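Local coordinates for uncharacterized protein AbaSI (Acinetobacter baumannii, PDB 4PAR) that is a restriction endonuclease specific for 5-hydroxymethylcytosine in DNA, pairing a Vsr-like nuclease domain with an SRA-like domain that probably recognises the modified base, at residues T46-A58 / Q101-I115. The protein carries 3 engineered substitutions. Sequence-based numbering, arbitrary orientation.
Sequences TQQFVRLSNKKIA and QTESDAMREEDIISI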
loop_
_atom_site.group_PDB
_atom_site.type_symbol
_atom_site.label_atom_id
_atom_site.label_comp_id
_atom_site.label_asym_id
_atom_site.label_seq_id
_atom_site.Cartn_x
_atom_site.Cartn_y
_atom_site.Cartn_z
ATOM N N THR F 46 -22.449 -6.741 1.535
ATOM C CA THR F 46 -21.763 -7.627 2.475
ATOM C C THR F 46 -20.793 -6.857 3.359
ATOM O O THR F 46 -20.155 -5.906 2.910
ATOM C CB THR F 46 -20.977 -8.744 1.761
ATOM O OG1 THR F 46 -20.059 -8.163 0.826
ATOM C CG2 THR F 46 -21.920 -9.701 1.041
ATOM N N GLN F 47 -20.686 -7.283 4.612
ATOM C CA GLN F 47 -19.787 -6.661 5.575
ATOM C C GLN F 47 -20.138 -5.194 5.773
ATOM O O GLN F 47 -19.270 -4.322 5.760
ATOM C CB GLN F 47 -18.336 -6.817 5.133
ATOM C CG GLN F 47 -17.937 -8.254 4.952
ATOM C CD GLN F 47 -16.470 -8.412 4.669
ATOM O OE1 GLN F 47 -15.721 -7.435 4.662
ATOM N NE2 GLN F 47 -16.042 -9.650 4.435
ATOM N N GLN F 48 -21.427 -4.936 5.960
ATOM C CA GLN F 48 -21.905 -3.579 6.163
ATOM C C GLN F 48 -21.578 -3.130 7.568
ATOM O O GLN F 48 -21.981 -3.781 8.535
ATOM C CB GLN F 48 -23.412 -3.488 5.918
ATOM C CG GLN F 48 -24.012 -2.147 6.276
ATOM C CD GLN F 48 -23.487 -1.019 5.419
ATOM O OE1 GLN F 48 -23.584 -1.056 4.194
ATOM N NE2 GLN F 48 -22.919 -0.006 6.060
ATOM N N PHE F 49 -20.838 -2.027 7.676
ATOM C CA PHE F 49 -20.537 -1.424 8.975
ATOM C C PHE F 49 -21.780 -0.795 9.597
ATOM O O PHE F 49 -22.505 -0.059 8.930
ATOM C CB PHE F 49 -19.449 -0.362 8.843
ATOM C CG PHE F 49 -18.080 -0.915 8.594
ATOM C CD1 PHE F 49 -17.324 -1.417 9.639
ATOM C CD2 PHE F 49 -17.538 -0.913 7.319
ATOM C CE1 PHE F 49 -16.058 -1.918 9.418
ATOM C CE2 PHE F 49 -16.272 -1.411 7.089
ATOM C CZ PHE F 49 -15.530 -1.914 8.141
ATOM N N VAL F 50 -22.026 -1.087 10.872
ATOM C CA VAL F 50 -23.155 -0.488 11.587
ATOM C C VAL F 50 -22.729 0.104 12.925
ATOM O O VAL F 50 -21.682 -0.246 13.459
ATOM C CB VAL F 50 -24.266 -1.505 11.832
ATOM C CG1 VAL F 50 -24.731 -2.087 10.513
ATOM C CG2 VAL F 50 -23.774 -2.600 12.755
ATOM N N ARG F 51 -23.540 1.009 13.462
ATOM C CA ARG F 51 -23.203 1.648 14.730
ATOM C C ARG F 51 -24.172 1.245 15.822
ATOM O O ARG F 51 -25.362 1.548 15.751
ATOM C CB ARG F 51 -23.190 3.164 14.580
ATOM C CG ARG F 51 -22.697 3.879 15.807
ATOM C CD ARG F 51 -22.505 5.351 15.527
ATOM N NE ARG F 51 -21.513 5.592 14.484
ATOM C CZ ARG F 51 -20.202 5.617 14.700
ATOM N NH1 ARG F 51 -19.725 5.402 15.919
ATOM N NH2 ARG F 51 -19.368 5.854 13.697
ATOM N N LEU F 52 -23.649 0.553 16.828
ATOM C CA LEU F 52 -24.462 0.063 17.931
ATOM C C LEU F 52 -24.870 1.187 18.867
ATOM O O LEU F 52 -24.529 2.353 18.657
ATOM C CB LEU F 52 -23.710 -0.994 18.736
ATOM C CG LEU F 52 -23.076 -2.189 18.043
ATOM C CD1 LEU F 52 -22.423 -3.061 19.098
ATOM C CD2 LEU F 52 -24.116 -2.968 17.269
ATOM N N SER F 53 -25.580 0.815 19.925
ATOM C CA SER F 53 -26.058 1.777 20.911
ATOM C C SER F 53 -24.943 2.537 21.591
ATOM O O SER F 53 -25.123 3.691 21.947
ATOM C CB SER F 53 -26.888 1.074 21.976
ATOM O OG SER F 53 -28.022 0.446 21.397
ATOM N N ASN F 54 -23.782 1.909 21.732
ATOM C CA ASN F 54 -22.784 2.379 22.693
ATOM C C ASN F 54 -21.689 3.352 22.296
ATOM O O ASN F 54 -21.037 3.886 23.185
ATOM C CB ASN F 54 -22.080 1.170 23.298
ATOM C CG ASN F 54 -22.000 0.027 22.335
ATOM O OD1 ASN F 54 -22.134 0.195 21.112
ATOM N ND2 ASN F 54 -21.764 -1.147 22.868
ATOM N N LYS F 55 -21.589 3.656 20.998
ATOM C CA LYS F 55 -20.400 4.170 20.295
ATOM C C LYS F 55 -19.524 3.102 19.637
ATOM O O LYS F 55 -18.571 3.433 18.949
ATOM C CB LYS F 55 -19.436 4.961 21.186
ATOM C CG LYS F 55 -18.426 4.078 21.949
ATOM C CD LYS F 55 -17.440 4.910 22.736
ATOM C CE LYS F 55 -16.526 4.047 23.638
ATOM N NZ LYS F 55 -17.114 3.584 24.932
ATOM N N LYS F 56 -19.793 1.819 19.863
ATOM C CA LYS F 56 -18.938 0.794 19.277
ATOM C C LYS F 56 -19.333 0.527 17.828
ATOM O O LYS F 56 -20.502 0.656 17.461
ATOM C CB LYS F 56 -18.987 -0.524 20.084
ATOM C CG LYS F 56 -18.244 -0.466 21.418
ATOM C CD LYS F 56 -18.364 -1.781 22.190
ATOM C CE LYS F 56 -17.878 -2.953 21.360
ATOM N NZ LYS F 56 -17.986 -4.237 22.102
ATOM N N ILE F 57 -18.359 0.163 16.997
ATOM C CA ILE F 57 -18.640 -0.114 15.585
ATOM C C ILE F 57 -18.709 -1.615 15.329
ATOM O O ILE F 57 -17.786 -2.357 15.657
ATOM C CB ILE F 57 -17.587 0.510 14.657
ATOM C CG1 ILE F 57 -17.388 1.990 14.997
ATOM C CG2 ILE F 57 -17.994 0.343 13.192
ATOM C CD1 ILE F 57 -16.297 2.653 14.200
ATOM N N ALA F 58 -19.812 -2.044 14.726
ATOM C CA ALA F 58 -20.060 -3.450 14.450
ATOM C C ALA F 58 -20.180 -3.684 12.956
ATOM O O ALA F 58 -20.051 -2.750 12.169
ATOM C CB ALA F 58 -21.314 -3.904 15.155
ATOM N N GLN F 101 -12.438 -0.725 20.093
ATOM C CA GLN F 101 -12.496 0.737 19.994
ATOM C C GLN F 101 -11.218 1.337 19.420
ATOM O O GLN F 101 -11.250 2.398 18.800
ATOM C CB GLN F 101 -12.781 1.360 21.364
ATOM C CG GLN F 101 -14.232 1.268 21.821
ATOM C CD GLN F 101 -14.609 -0.106 22.356
ATOM O OE1 GLN F 101 -14.106 -1.132 21.894
ATOM N NE2 GLN F 101 -15.499 -0.129 23.341
ATOM N N THR F 102 -10.099 0.651 19.635
ATOM C CA THR F 102 -8.824 1.061 19.058
ATOM C C THR F 102 -8.863 0.961 17.533
ATOM O O THR F 102 -8.337 1.827 16.832
ATOM C CB THR F 102 -7.656 0.212 19.607
ATOM O OG1 THR F 102 -7.996 -1.180 19.540
ATOM C CG2 THR F 102 -7.360 0.585 21.053
ATOM N N GLU F 103 -9.492 -0.093 17.023
ATOM C CA GLU F 103 -9.621 -0.270 15.581
ATOM C C GLU F 103 -10.852 0.459 15.051
ATOM O O GLU F 103 -11.023 0.611 13.843
ATOM C CB GLU F 103 -9.693 -1.757 15.223
ATOM C CG GLU F 103 -8.560 -2.609 15.789
ATOM C CD GLU F 103 -7.283 -2.538 14.967
ATOM O OE1 GLU F 103 -6.895 -1.428 14.547
ATOM O OE2 GLU F 103 -6.665 -3.601 14.740
ATOM N N SER F 104 -11.707 0.910 15.962
ATOM C CA SER F 104 -12.924 1.614 15.575
ATOM C C SER F 104 -12.635 3.061 15.174
ATOM O O SER F 104 -13.241 3.586 14.239
ATOM C CB SER F 104 -13.951 1.576 16.712
ATOM O OG SER F 104 -14.467 0.266 16.897
ATOM N N ASP F 105 -11.707 3.706 15.875
ATOM C CA ASP F 105 -11.359 5.084 15.544
ATOM C C ASP F 105 -10.439 5.121 14.325
ATOM O O ASP F 105 -10.150 6.189 13.785
ATOM C CB ASP F 105 -10.713 5.799 16.738
ATOM C CG ASP F 105 -9.405 5.164 17.173
ATOM O OD1 ASP F 105 -8.360 5.464 16.560
ATOM O OD2 ASP F 105 -9.418 4.380 18.144
ATOM N N ALA F 106 -9.974 3.951 13.899
ATOM C CA ALA F 106 -9.211 3.838 12.663
ATOM C C ALA F 106 -10.149 3.808 11.461
ATOM O O ALA F 106 -9.823 4.294 10.380
ATOM C CB ALA F 106 -8.337 2.595 12.689
ATOM N N MET F 107 -11.320 3.221 11.670
ATOM C CA MET F 107 -12.296 3.001 10.610
ATOM C C MET F 107 -13.371 4.088 10.510
ATOM O O MET F 107 -14.374 3.897 9.829
ATOM C CB MET F 107 -12.929 1.625 10.781
ATOM C CG MET F 107 -11.876 0.530 10.731
ATOM S SD MET F 107 -12.486 -1.156 10.614
ATOM C CE MET F 107 -10.957 -2.053 10.888
ATOM N N ARG F 108 -13.186 5.193 11.231
ATOM C CA ARG F 108 -14.139 6.309 11.214
ATOM C C ARG F 108 -14.602 6.717 9.813
ATOM O O ARG F 108 -15.779 7.018 9.602
ATOM C CB ARG F 108 -13.531 7.539 11.891
ATOM C CG ARG F 108 -13.035 7.323 13.298
ATOM C CD ARG F 108 -12.555 8.634 13.897
ATOM N NE ARG F 108 -11.585 9.306 13.039
ATOM C CZ ARG F 108 -10.269 9.245 13.209
ATOM N NH1 ARG F 108 -9.763 8.544 14.215
ATOM N NH2 ARG F 108 -9.458 9.891 12.379
ATOM N N GLU F 109 -13.672 6.729 8.861
ATOM C CA GLU F 109 -13.958 7.193 7.506
ATOM C C GLU F 109 -14.966 6.303 6.775
ATOM O O GLU F 109 -15.571 6.720 5.789
ATOM C CB GLU F 109 -12.662 7.279 6.693
ATOM C CG GLU F 109 -11.588 8.172 7.308
ATOM C CD GLU F 109 -10.378 8.354 6.401
ATOM O OE1 GLU F 109 -10.293 7.663 5.363
ATOM O OE2 GLU F 109 -9.510 9.194 6.723
ATOM N N GLU F 110 -15.150 5.085 7.275
ATOM C CA GLU F 110 -16.005 4.093 6.627
ATOM C C GLU F 110 -17.467 4.497 6.662
ATOM O O GLU F 110 -17.853 5.381 7.423
ATOM C CB GLU F 110 -15.835 2.716 7.274
ATOM C CG GLU F 110 -14.447 2.112 7.116
ATOM C CD GLU F 110 -14.081 1.842 5.667
ATOM O OE1 GLU F 110 -15.001 1.752 4.821
ATOM O OE2 GLU F 110 -12.869 1.720 5.377
ATOM N N ASP F 111 -18.282 3.846 5.839
ATOM C CA ASP F 111 -19.685 4.208 5.744
ATOM C C ASP F 111 -20.441 3.427 6.793
ATOM O O ASP F 111 -20.724 2.238 6.635
ATOM C CB ASP F 111 -20.238 3.893 4.349
ATOM C CG ASP F 111 -21.728 4.158 4.233
ATOM O OD1 ASP F 111 -22.186 5.219 4.707
ATOM O OD2 ASP F 111 -22.444 3.304 3.670
ATOM N N ILE F 112 -20.833 4.140 7.838
ATOM C CA ILE F 112 -21.390 3.522 9.020
ATOM C C ILE F 112 -22.808 4.010 9.180
ATOM O O ILE F 112 -23.054 5.211 9.248
ATOM C CB ILE F 112 -20.551 3.851 10.258
ATOM C CG1 ILE F 112 -19.079 3.539 9.977
ATOM C CG2 ILE F 112 -21.066 3.086 11.464
ATOM C CD1 ILE F 112 -18.145 3.779 11.134
ATOM N N ILE F 113 -23.749 3.083 9.225
ATOM C CA ILE F 113 -25.144 3.473 9.223
ATOM C C ILE F 113 -25.836 3.158 10.540
ATOM O O ILE F 113 -25.250 2.561 11.446
ATOM C CB ILE F 113 -25.905 2.782 8.088
ATOM C CG1 ILE F 113 -25.974 1.276 8.336
ATOM C CG2 ILE F 113 -25.245 3.078 6.751
ATOM C CD1 ILE F 113 -26.890 0.563 7.387
ATOM N N SER F 114 -27.096 3.558 10.628
ATOM C CA SER F 114 -27.876 3.343 11.827
ATOM C C SER F 114 -28.758 2.138 11.608
ATOM O O SER F 114 -29.412 2.036 10.569
ATOM C CB SER F 114 -28.715 4.575 12.163
ATOM O OG SER F 114 -29.650 4.276 13.183
ATOM N N ILE F 115 -28.762 1.219 12.570
ATOM C CA ILE F 115 -29.548 -0.005 12.449
ATOM C C ILE F 115 -30.895 0.095 13.138
ATOM O O ILE F 115 -31.623 -0.898 13.226
ATOM C CB ILE F 115 -28.798 -1.222 13.009
ATOM C CG1 ILE F 115 -27.976 -0.837 14.238
ATOM C CG2 ILE F 115 -27.902 -1.795 11.952
ATOM C CD1 ILE F 115 -28.754 -0.870 15.533
#
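F49 meets the 101-115 segment with its ring. E110 CB lies over one face of the ring, 4.0 Å from F49 CD2. The E110 carboxylate plane stands 27° from the ring plane. M107 makes a Met-aromatic contact with the same ring. Its SD comes in obliquely, 3.8 Å from F49 CE1, and the two side chains cross at about a right angle. The M107-E110 type I turn carries both residues; E110 OE2 forms a salt bridge with K276 on strand 268-276.

I112 lies between F49, R51 and I57. Its CG1 packs against F49 CB. Its CG2 touches R51 CB at 3.8 Å and lies near NE. Its CD1 reaches I57 CD1 at 3.8 Å and also approaches the R51 guanidinium obliquely. R51 keeps CG anti to its backbone N (chi1 -173°) and bends at chi3, which brings NH2 close to I112 CD1.

The backbone here is parallel. R51 N donates to I113 O at 3.1 Å, and a weak bond runs from I113 N to F49 O. The short, weakly bonded strand 113-114 is outermost in this chain's five-stranded mixed sheet, part of the PvuRts1I-like N-terminal domain of the PDDEXK nuclease clan. V50 and I113 point to the same sheet face. V50 CG1 also lies 3.5 Å from I115 CG2.

Q48 folds back at chi2 (64°), and its NE2 donates almost straight to F49 O at 2.9 Å. F49 O thereby takes this N-H as well as the weak bond from I113 N. At the other end, I57 CD1 packs on S104 CB, 3.6 Å away. K56 lays its CG and CD against the Q101 amide, while its NZ bridges to E86.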